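Local coordinates for protein soluble lytic murein transglycosylase (Pseudomonas aeruginosa, PDB 5OHU) that cleaves the glycan strands of bacterial cell-wall peptidoglycan as a lytic transglycosylase, in both exolytic and endolytic fashion, at residues Y59-Y64 / T410-E415; L65-L70 / G96-R101; R292-M297 / R315-L320. All blocks are in the same frame, centred on the assembly; numbering follows the deposited sequence.

Contact 1 (Y59-Y64 / T410-E415); sequences YPLEPY and TRRAME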
loop_
_atom_site.group_PDB
_atom_site.type_symbol
_atom_site.label_atom_id
_atom_site.label_comp_id
_atom_site.label_asym_id
_atom_site.label_seq_id
_atom_site.Cartn_x
_atom_site.Cartn_y
_atom_site.Cartn_z
ATOM N N TYR A 59 26.262 15.325 -21.795
ATOM C CA TYR A 59 25.726 13.970 -21.701
ATOM C C TYR A 59 24.882 13.836 -20.434
ATOM O O TYR A 59 25.334 14.225 -19.347
ATOM C CB TYR A 59 26.860 12.951 -21.704
ATOM C CG TYR A 59 26.418 11.508 -21.808
ATOM C CD1 TYR A 59 25.753 11.040 -22.935
ATOM C CD2 TYR A 59 26.685 10.605 -20.787
ATOM C CE1 TYR A 59 25.352 9.710 -23.034
ATOM C CE2 TYR A 59 26.294 9.281 -20.879
ATOM C CZ TYR A 59 25.628 8.838 -22.005
ATOM O OH TYR A 59 25.243 7.522 -22.091
ATOM N N PRO A 60 23.656 13.310 -20.532
ATOM C CA PRO A 60 22.736 13.364 -19.384
ATOM C C PRO A 60 23.156 12.521 -18.190
ATOM O O PRO A 60 22.820 12.888 -17.058
ATOM C CB PRO A 60 21.408 12.874 -19.979
ATOM C CG PRO A 60 21.511 13.205 -21.429
ATOM C CD PRO A 60 22.956 12.980 -21.785
ATOM N N LEU A 61 23.858 11.406 -18.391
ATOM C CA LEU A 61 24.248 10.553 -17.271
ATOM C C LEU A 61 25.474 11.058 -16.507
ATOM O O LEU A 61 25.814 10.487 -15.463
ATOM C CB LEU A 61 24.508 9.132 -17.774
ATOM C CG LEU A 61 23.340 8.446 -18.485
ATOM C CD1 LEU A 61 23.654 6.978 -18.652
ATOM C CD2 LEU A 61 22.030 8.643 -17.705
ATOM N N GLU A 62 26.138 12.103 -16.993
ATOM C CA GLU A 62 27.357 12.589 -16.351
ATOM C C GLU A 62 27.198 12.874 -14.865
ATOM O O GLU A 62 28.137 12.572 -14.107
ATOM C CB GLU A 62 27.870 13.842 -17.079
ATOM C CG GLU A 62 29.047 14.539 -16.397
ATOM C CD GLU A 62 30.372 13.798 -16.558
ATOM O OE1 GLU A 62 30.369 12.604 -16.932
ATOM O OE2 GLU A 62 31.426 14.421 -16.307
ATOM N N PRO A 63 26.085 13.433 -14.380
ATOM C CA PRO A 63 25.961 13.642 -12.934
ATOM C C PRO A 63 26.093 12.369 -12.114
ATOM O O PRO A 63 26.411 12.464 -10.919
ATOM C CB PRO A 63 24.569 14.265 -12.789
ATOM C CG PRO A 63 24.354 14.967 -14.068
ATOM C CD PRO A 63 25.003 14.120 -15.115
ATOM N N TYR A 64 25.857 11.189 -12.704
ATOM C CA TYR A 64 26.031 9.943 -11.961
ATOM C C TYR A 64 27.505 9.663 -11.669
ATOM O O TYR A 64 27.848 9.195 -10.580
ATOM C CB TYR A 64 25.392 8.779 -12.720
ATOM C CG TYR A 64 23.903 8.636 -12.449
ATOM C CD1 TYR A 64 23.008 9.600 -12.878
ATOM C CD2 TYR A 64 23.401 7.541 -11.762
ATOM C CE1 TYR A 64 21.661 9.489 -12.630
ATOM C CE2 TYR A 64 22.039 7.412 -11.504
ATOM C CZ TYR A 64 21.175 8.396 -11.950
ATOM O OH TYR A 64 19.824 8.312 -11.725
ATOM N N THR A 410 14.049 13.077 -17.441
ATOM C CA THR A 410 13.555 12.339 -18.601
ATOM C C THR A 410 14.699 11.930 -19.525
ATOM O O THR A 410 14.819 10.759 -19.911
ATOM C CB THR A 410 12.523 13.194 -19.343
ATOM O OG1 THR A 410 11.410 13.454 -18.474
ATOM C CG2 THR A 410 12.034 12.497 -20.603
ATOM N N ARG A 411 15.555 12.890 -19.885
ATOM C CA ARG A 411 16.710 12.585 -20.719
ATOM C C ARG A 411 17.591 11.528 -20.070
ATOM O O ARG A 411 18.042 10.589 -20.735
ATOM C CB ARG A 411 17.498 13.864 -20.986
ATOM C CG ARG A 411 16.760 14.850 -21.875
ATOM C CD ARG A 411 16.987 16.281 -21.427
ATOM N NE ARG A 411 18.317 16.761 -21.794
ATOM C CZ ARG A 411 18.576 17.527 -22.849
ATOM N NH1 ARG A 411 17.593 17.916 -23.652
ATOM N NH2 ARG A 411 19.821 17.908 -23.097
ATOM N N ARG A 412 17.832 11.651 -18.763
ATOM C CA ARG A 412 18.586 10.619 -18.065
ATOM C C ARG A 412 17.873 9.274 -18.154
ATOM O O ARG A 412 18.510 8.243 -18.393
ATOM C CB ARG A 412 18.815 11.029 -16.605
ATOM C CG ARG A 412 19.822 12.189 -16.432
ATOM C CD ARG A 412 20.389 12.294 -14.997
ATOM N NE ARG A 412 19.353 12.375 -13.968
ATOM C CZ ARG A 412 18.799 13.512 -13.548
ATOM N NH1 ARG A 412 19.187 14.674 -14.066
ATOM N NH2 ARG A 412 17.854 13.492 -12.609
ATOM N N ALA A 413 16.545 9.269 -17.991
ATOM C CA ALA A 413 15.795 8.018 -18.081
ATOM C C ALA A 413 15.834 7.451 -19.498
ATOM O O ALA A 413 15.997 6.235 -19.684
ATOM C CB ALA A 413 14.353 8.235 -17.622
ATOM N N MET A 414 15.691 8.314 -20.509
ATOM C CA MET A 414 15.813 7.869 -21.895
ATOM C C MET A 414 17.143 7.166 -22.129
ATOM O O MET A 414 17.187 6.043 -22.639
ATOM C CB MET A 414 15.686 9.057 -22.850
ATOM C CG MET A 414 14.331 9.727 -22.887
ATOM S SD MET A 414 13.079 8.637 -23.564
ATOM C CE MET A 414 11.702 9.771 -23.747
ATOM N N GLU A 415 18.243 7.823 -21.762
ATOM C CA GLU A 415 19.560 7.259 -22.030
ATOM C C GLU A 415 19.774 5.965 -21.260
ATOM O O GLU A 415 20.333 5.007 -21.801
ATOM C CB GLU A 415 20.649 8.272 -21.687
ATOM C CG GLU A 415 22.025 7.820 -22.103
ATOM C CD GLU A 415 22.100 7.539 -23.586
ATOM O OE1 GLU A 415 21.583 8.365 -24.371
ATOM O OE2 GLU A 415 22.660 6.486 -23.963
HETATM O O HOH W 1 21.428 14.946 -16.369
#
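Pro60 lies against helix 408-418, its CB 3.9 Å from Arg412 CG and its CG beside Arg411 CB. A proline suits this spot: it is the second residue of a type I turn from Tyr59 to Glu62, and its compact ring lets the turn come close to the helix. Leu61 CD2 packs on the backbone of Arg412 near its O, while Leu61 CG makes an apolar contact 3.9 Å from Glu415 CG, the two side chains crossing at about a right angle.

The polar contacts are few: one weak hydrogen bond and one water bridge. Tyr59 OH gives Glu415 OE2 the weak bond, 3.4 Å long, and the ring and carboxylate planes are 48° apart. A water donates to Pro60 O at 2.6 Å and accepts from Arg412 NH1 at 3.2 Å, meeting the guanidinium at its edge. A bend at chi3 (-54°) turns the Arg412 guanidinium beside the Tyr64 ring, with NE in the ring plane, at the edge, 3.9 Å from Tyr64 CE1. The firmer partners of Arg412 are Glu428 and Asp91, by salt bridges; Glu428 also bonds Tyr64 OH.

The turn leading into helix 62-72 thus meets helix 408-418, with helix 422-433 supplying Glu428 and packing on Ala413 behind.

Contact 2 (L65-L70 / G96-R101); sequences LAYDEL and GWLKLR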
loop_
_atom_site.group_PDB
_atom_site.type_symbol
_atom_site.label_atom_id
_atom_site.label_comp_id
_atom_site.label_asym_id
_atom_site.label_seq_id
_atom_site.Cartn_x
_atom_site.Cartn_y
_atom_site.Cartn_z
ATOM N N LEU A 65 28.393 9.948 -12.619
ATOM C CA LEU A 65 29.818 9.769 -12.350
ATOM C C LEU A 65 30.314 10.799 -11.347
ATOM O O LEU A 65 31.023 10.461 -10.393
ATOM C CB LEU A 65 30.625 9.850 -13.641
ATOM C CG LEU A 65 30.247 8.824 -14.713
ATOM C CD1 LEU A 65 31.171 8.967 -15.930
ATOM C CD2 LEU A 65 30.296 7.406 -14.156
ATOM N N ALA A 66 29.968 12.069 -11.570
ATOM C CA ALA A 66 30.212 13.100 -10.572
ATOM C C ALA A 66 29.742 12.657 -9.194
ATOM O O ALA A 66 30.444 12.847 -8.196
ATOM C CB ALA A 66 29.507 14.393 -10.985
ATOM N N TYR A 67 28.556 12.056 -9.122
ATOM C CA TYR A 67 28.017 11.638 -7.835
ATOM C C TYR A 67 28.895 10.574 -7.192
ATOM O O TYR A 67 29.176 10.630 -5.993
ATOM C CB TYR A 67 26.590 11.125 -8.018
ATOM C CG TYR A 67 25.966 10.593 -6.757
ATOM C CD1 TYR A 67 26.181 9.279 -6.349
ATOM C CD2 TYR A 67 25.158 11.399 -5.974
ATOM C CE1 TYR A 67 25.602 8.785 -5.196
ATOM C CE2 TYR A 67 24.585 10.917 -4.820
ATOM C CZ TYR A 67 24.808 9.607 -4.435
ATOM O OH TYR A 67 24.217 9.128 -3.289
ATOM N N ASP A 68 29.305 9.568 -7.965
ATOM C CA ASP A 68 30.133 8.511 -7.393
ATOM C C ASP A 68 31.473 9.065 -6.933
ATOM O O ASP A 68 31.954 8.747 -5.840
ATOM C CB ASP A 68 30.336 7.383 -8.404
ATOM C CG ASP A 68 29.034 6.756 -8.853
ATOM O OD1 ASP A 68 28.091 6.665 -8.040
ATOM O OD2 ASP A 68 28.953 6.355 -10.033
ATOM N N GLU A 69 32.085 9.912 -7.755
ATOM C CA GLU A 69 33.402 10.439 -7.420
ATOM C C GLU A 69 33.347 11.296 -6.163
ATOM O O GLU A 69 34.190 11.160 -5.268
ATOM C CB GLU A 69 33.945 11.225 -8.605
ATOM C CG GLU A 69 35.454 11.324 -8.646
ATOM C CD GLU A 69 35.986 12.471 -7.817
ATOM O OE1 GLU A 69 35.195 13.385 -7.499
ATOM O OE2 GLU A 69 37.193 12.453 -7.488
ATOM N N LEU A 70 32.341 12.160 -6.059
ATOM C CA LEU A 70 32.218 12.990 -4.868
ATOM C C LEU A 70 31.956 12.138 -3.632
ATOM O O LEU A 70 32.509 12.401 -2.557
ATOM C CB LEU A 70 31.103 14.017 -5.059
ATOM C CG LEU A 70 30.953 15.036 -3.928
ATOM C CD1 LEU A 70 32.262 15.817 -3.788
ATOM C CD2 LEU A 70 29.777 15.968 -4.181
ATOM N N GLY A 96 19.435 12.159 -1.872
ATOM C CA GLY A 96 19.210 12.083 -0.439
ATOM C C GLY A 96 20.263 11.274 0.304
ATOM O O GLY A 96 20.593 11.585 1.455
ATOM N N TRP A 97 20.795 10.224 -0.323
ATOM C CA TRP A 97 21.868 9.465 0.320
ATOM C C TRP A 97 23.108 10.327 0.484
ATOM O O TRP A 97 23.781 10.273 1.520
ATOM C CB TRP A 97 22.189 8.201 -0.487
ATOM C CG TRP A 97 21.024 7.279 -0.545
ATOM C CD1 TRP A 97 20.252 7.005 -1.638
ATOM C CD2 TRP A 97 20.451 6.546 0.544
ATOM N NE1 TRP A 97 19.250 6.130 -1.304
ATOM C CE2 TRP A 97 19.344 5.835 0.031
ATOM C CE3 TRP A 97 20.772 6.407 1.898
ATOM C CZ2 TRP A 97 18.555 5.000 0.826
ATOM C CZ3 TRP A 97 19.985 5.572 2.689
ATOM C CH2 TRP A 97 18.891 4.882 2.147
ATOM N N LEU A 98 23.411 11.146 -0.521
ATOM C CA LEU A 98 24.524 12.073 -0.393
ATOM C C LEU A 98 24.285 13.061 0.741
ATOM O O LEU A 98 25.217 13.397 1.482
ATOM C CB LEU A 98 24.757 12.805 -1.718
ATOM C CG LEU A 98 25.776 13.958 -1.716
ATOM C CD1 LEU A 98 27.123 13.520 -1.162
ATOM C CD2 LEU A 98 25.937 14.571 -3.100
ATOM N N LYS A 99 23.047 13.540 0.907
ATOM C CA LYS A 99 22.813 14.508 1.977
ATOM C C LYS A 99 22.915 13.842 3.336
ATOM O O LYS A 99 23.460 14.426 4.281
ATOM C CB LYS A 99 21.450 15.178 1.826
ATOM C CG LYS A 99 21.290 15.998 0.543
ATOM C CD LYS A 99 19.984 16.822 0.573
ATOM C CE LYS A 99 20.042 17.932 1.642
ATOM N NZ LYS A 99 18.892 18.916 1.554
ATOM N N LEU A 100 22.393 12.618 3.450
ATOM C CA LEU A 100 22.515 11.873 4.695
ATOM C C LEU A 100 23.972 11.751 5.119
ATOM O O LEU A 100 24.341 12.101 6.250
ATOM C CB LEU A 100 21.886 10.489 4.532
ATOM C CG LEU A 100 22.093 9.530 5.693
ATOM C CD1 LEU A 100 21.405 10.050 6.929
ATOM C CD2 LEU A 100 21.579 8.127 5.318
ATOM N N ARG A 101 24.820 11.286 4.203
ATOM C CA ARG A 101 26.233 11.083 4.507
ATOM C C ARG A 101 26.939 12.391 4.841
ATOM O O ARG A 101 27.694 12.472 5.814
ATOM C CB ARG A 101 26.905 10.421 3.317
ATOM C CG ARG A 101 26.767 8.958 3.345
ATOM C CD ARG A 101 26.845 8.408 1.971
ATOM N NE ARG A 101 26.437 7.013 2.014
ATOM C CZ ARG A 101 26.272 6.253 0.948
ATOM N NH1 ARG A 101 26.463 6.775 -0.250
ATOM N NH2 ARG A 101 25.894 4.993 1.104
HETATM O O HOH W 2 26.243 9.375 -1.444
#
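Tyr67 and Leu98 lie alongside each other, pointing opposite ways, the ring bringing its CE2 to 3.6 Å from Leu98 CB. With CG anti to the backbone N (chi1 177°), Tyr67 extends its phenol to the neighbouring helix, where OH lies 3.6 Å from Trp97 CB. A tyrosine serves well here, since its long flat body can cross the gap between helices whose axes, over these segments, are 11.5 Å apart, while its hydroxyl still finds a polar partner. That partner is a water, 2.8 Å from Tyr67 OH, which accepts from Arg101 NH1 at 2.9 Å; the almost fully extended arginine chain carries its charged group back to this point. Such side-by-side helices, here nearly parallel at 19°, recur throughout the alpha-helical superhelix of Slt70-like enzymes, whose helices curve into a large ring. Between helices 62-72 and 95-108 the chain passes through helix 79-88, whose Phe85 touches both Leu70 and Leu98. Those two leucines meet through their CD2 methyls, 4.2 Å apart, an apolar match for a buried place. The CB of Trp97 faces helix 62-72, yet its indole turns off to meet Phe125. Gln94, in the loop ahead of helix 95-108, also touches Tyr67.

Contact 3 (R292-M297 / R315-L320); sequences RALPLM and RLLLRL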
loop_
_atom_site.group_PDB
_atom_site.type_symbol
_atom_site.label_atom_id
_atom_site.label_comp_id
_atom_site.label_asym_id
_atom_site.label_seq_id
_atom_site.Cartn_x
_atom_site.Cartn_y
_atom_site.Cartn_z
ATOM N N ARG A 292 -23.209 -9.326 17.151
ATOM C CA ARG A 292 -22.841 -8.676 18.400
ATOM C C ARG A 292 -21.961 -7.450 18.157
ATOM O O ARG A 292 -21.892 -6.578 19.020
ATOM C CB ARG A 292 -22.152 -9.686 19.333
ATOM C CG ARG A 292 -23.130 -10.677 19.967
ATOM C CD ARG A 292 -22.408 -11.724 20.825
ATOM N NE ARG A 292 -21.715 -12.713 20.010
ATOM C CZ ARG A 292 -21.073 -13.771 20.496
ATOM N NH1 ARG A 292 -21.026 -13.978 21.809
ATOM N NH2 ARG A 292 -20.468 -14.603 19.659
ATOM N N ALA A 293 -21.316 -7.346 16.986
ATOM C CA ALA A 293 -20.511 -6.162 16.674
ATOM C C ALA A 293 -21.359 -4.898 16.632
ATOM O O ALA A 293 -20.912 -3.833 17.070
ATOM C CB ALA A 293 -19.794 -6.358 15.339
ATOM N N LEU A 294 -22.583 -4.998 16.116
ATOM C CA LEU A 294 -23.398 -3.804 15.874
ATOM C C LEU A 294 -23.731 -3.012 17.125
ATOM O O LEU A 294 -23.591 -1.781 17.085
ATOM C CB LEU A 294 -24.691 -4.182 15.147
ATOM C CG LEU A 294 -24.524 -4.540 13.680
ATOM C CD1 LEU A 294 -25.819 -5.134 13.189
ATOM C CD2 LEU A 294 -24.151 -3.302 12.870
ATOM N N PRO A 295 -24.230 -3.603 18.226
ATOM C CA PRO A 295 -24.497 -2.759 19.413
ATOM C C PRO A 295 -23.237 -2.128 19.968
ATOM O O PRO A 295 -23.224 -0.946 20.335
ATOM C CB PRO A 295 -25.141 -3.740 20.414
ATOM C CG PRO A 295 -25.708 -4.865 19.547
ATOM C CD PRO A 295 -24.710 -4.989 18.416
ATOM N N LEU A 296 -22.154 -2.898 19.999
ATOM C CA LEU A 296 -20.871 -2.389 20.459
ATOM C C LEU A 296 -20.395 -1.213 19.602
ATOM O O LEU A 296 -19.995 -0.167 20.125
ATOM C CB LEU A 296 -19.856 -3.532 20.430
ATOM C CG LEU A 296 -18.499 -3.220 21.005
ATOM C CD1 LEU A 296 -18.700 -2.894 22.471
ATOM C CD2 LEU A 296 -17.488 -4.372 20.792
ATOM N N MET A 297 -20.406 -1.378 18.283
ATOM C CA MET A 297 -19.922 -0.312 17.411
ATOM C C MET A 297 -20.830 0.905 17.496
ATOM O O MET A 297 -20.360 2.041 17.472
ATOM C CB MET A 297 -19.830 -0.811 15.963
ATOM C CG MET A 297 -18.807 -1.920 15.696
ATOM S SD MET A 297 -18.713 -2.449 13.955
ATOM C CE MET A 297 -20.397 -2.956 13.680
ATOM N N ARG A 315 -21.391 -2.575 6.198
ATOM C CA ARG A 315 -21.169 -3.861 5.544
ATOM C C ARG A 315 -21.856 -4.987 6.306
ATOM O O ARG A 315 -22.495 -5.863 5.708
ATOM C CB ARG A 315 -19.667 -4.133 5.419
ATOM C CG ARG A 315 -19.005 -3.346 4.295
ATOM C CD ARG A 315 -17.475 -3.424 4.298
ATOM N NE ARG A 315 -16.989 -2.699 3.132
ATOM C CZ ARG A 315 -15.891 -1.957 3.083
ATOM N NH1 ARG A 315 -15.108 -1.839 4.147
ATOM N NH2 ARG A 315 -15.578 -1.331 1.957
ATOM N N LEU A 316 -21.751 -4.963 7.633
ATOM C CA LEU A 316 -22.340 -6.013 8.441
ATOM C C LEU A 316 -23.859 -6.004 8.312
ATOM O O LEU A 316 -24.482 -7.061 8.182
ATOM C CB LEU A 316 -21.902 -5.843 9.898
ATOM C CG LEU A 316 -22.439 -6.823 10.948
ATOM C CD1 LEU A 316 -22.195 -8.268 10.538
ATOM C CD2 LEU A 316 -21.788 -6.570 12.292
ATOM N N LEU A 317 -24.472 -4.817 8.312
ATOM C CA LEU A 317 -25.915 -4.749 8.101
ATOM C C LEU A 317 -26.291 -5.345 6.752
ATOM O O LEU A 317 -27.303 -6.039 6.631
ATOM C CB LEU A 317 -26.402 -3.301 8.213
ATOM C CG LEU A 317 -26.339 -2.725 9.634
ATOM C CD1 LEU A 317 -26.447 -1.208 9.621
ATOM C CD2 LEU A 317 -27.455 -3.359 10.495
ATOM N N LEU A 318 -25.480 -5.085 5.727
ATOM C CA LEU A 318 -25.748 -5.653 4.411
ATOM C C LEU A 318 -25.596 -7.169 4.434
ATOM O O LEU A 318 -26.414 -7.890 3.858
ATOM C CB LEU A 318 -24.807 -5.040 3.368
ATOM C CG LEU A 318 -24.950 -3.542 3.045
ATOM C CD1 LEU A 318 -23.771 -3.139 2.189
ATOM C CD2 LEU A 318 -26.248 -3.200 2.329
ATOM N N ARG A 319 -24.554 -7.674 5.094
ATOM C CA ARG A 319 -24.411 -9.122 5.190
ATOM C C ARG A 319 -25.594 -9.742 5.922
ATOM O O ARG A 319 -25.986 -10.874 5.629
ATOM C CB ARG A 319 -23.109 -9.491 5.897
ATOM C CG ARG A 319 -22.768 -10.986 5.832
ATOM C CD ARG A 319 -22.047 -11.365 4.550
ATOM N NE ARG A 319 -21.542 -12.736 4.640
ATOM C CZ ARG A 319 -20.566 -13.242 3.891
ATOM N NH1 ARG A 319 -19.951 -12.495 2.986
ATOM N NH2 ARG A 319 -20.203 -14.499 4.050
ATOM N N LEU A 320 -26.190 -9.021 6.860
ATOM C CA LEU A 320 -27.288 -9.594 7.615
ATOM C C LEU A 320 -28.630 -9.374 6.946
ATOM O O LEU A 320 -29.652 -9.780 7.506
ATOM C CB LEU A 320 -27.321 -9.022 9.032
ATOM C CG LEU A 320 -26.103 -9.462 9.864
ATOM C CD1 LEU A 320 -25.870 -8.459 10.996
ATOM C CD2 LEU A 320 -26.240 -10.889 10.394
#
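Ala293, in the first turn of helix 293-300, sets its CB 3.6 Å from Leu316 CD2. The small alanine suits a place between two helices, since it also rests on Leu285 and Ala286 of helix 271-287.

Leu294 comes next and makes most of the contact. Leu294 and Leu316 are the nearest CA pair, 7.8 Å apart, and the isobutyl group of Leu294 spreads among three leucines. Leu294 CG approaches Leu316 CD2 at 3.7 Å, the side chains meeting at a slant. Leu294 CD1 touches Leu317 CD2 at 3.6 Å and also meets Leu320 CD1 at 4.0 Å, Leu294 and Leu320 reaching toward each other tip to tip. Leu294 CD2 lies 3.9 Å from Leu317 CG. Leu294 CG stands anti to the carbonyl carbon (chi1 -74°), which sends both methyls across to helix 307-319. The branched end of leucine suits the place: its two methyls and CG meet different parts of the neighbouring leucines.

One helical turn beyond Ala293, Met297 contributes its terminal methyl. The flexible thioether chain bends at chi3 (-58°) and places CE 4.1 Å from Leu316 CD2. That one methyl of Leu316 is therefore met by Ala293, Leu294 and Met297.

The segments run roughly antiparallel, at 153° with axes 11.3 Å apart, as neighbouring members of the helical superhelix. Arg315 and Arg319 turn elsewhere, to Glu600 and to Thr601 and Trp586 respectively. No hydrogen bond or salt bridge passes between the segments, so their mutual hold rests on burial of hydrocarbon and on the fit of methyl groups, with little directional constraint.

How the contacts relate
Contacts 1 and 2 share helix 62-72: the turn leading into it, with its first residues, meets helix 408-418, and its next turns meet helix 95-108, with centres 16 Å apart. Contact 1 joins chain parts 346 residues apart, bringing the N-terminal region against the L domain and so closing the ring of helices; contacts 2 and 3 join near neighbours in sequence. Contact 3 lies across the chain's centre, about 56 Å from contact 1 between centres. Chemistry follows place: contact 1, partly buried, mixes apolar contacts with a weak hydrogen bond and a water bridge, its Arg412 paired to charges outside; contact 2 is buried but keeps one water at its exposed arginine; contact 3, also buried, is wholly apolar.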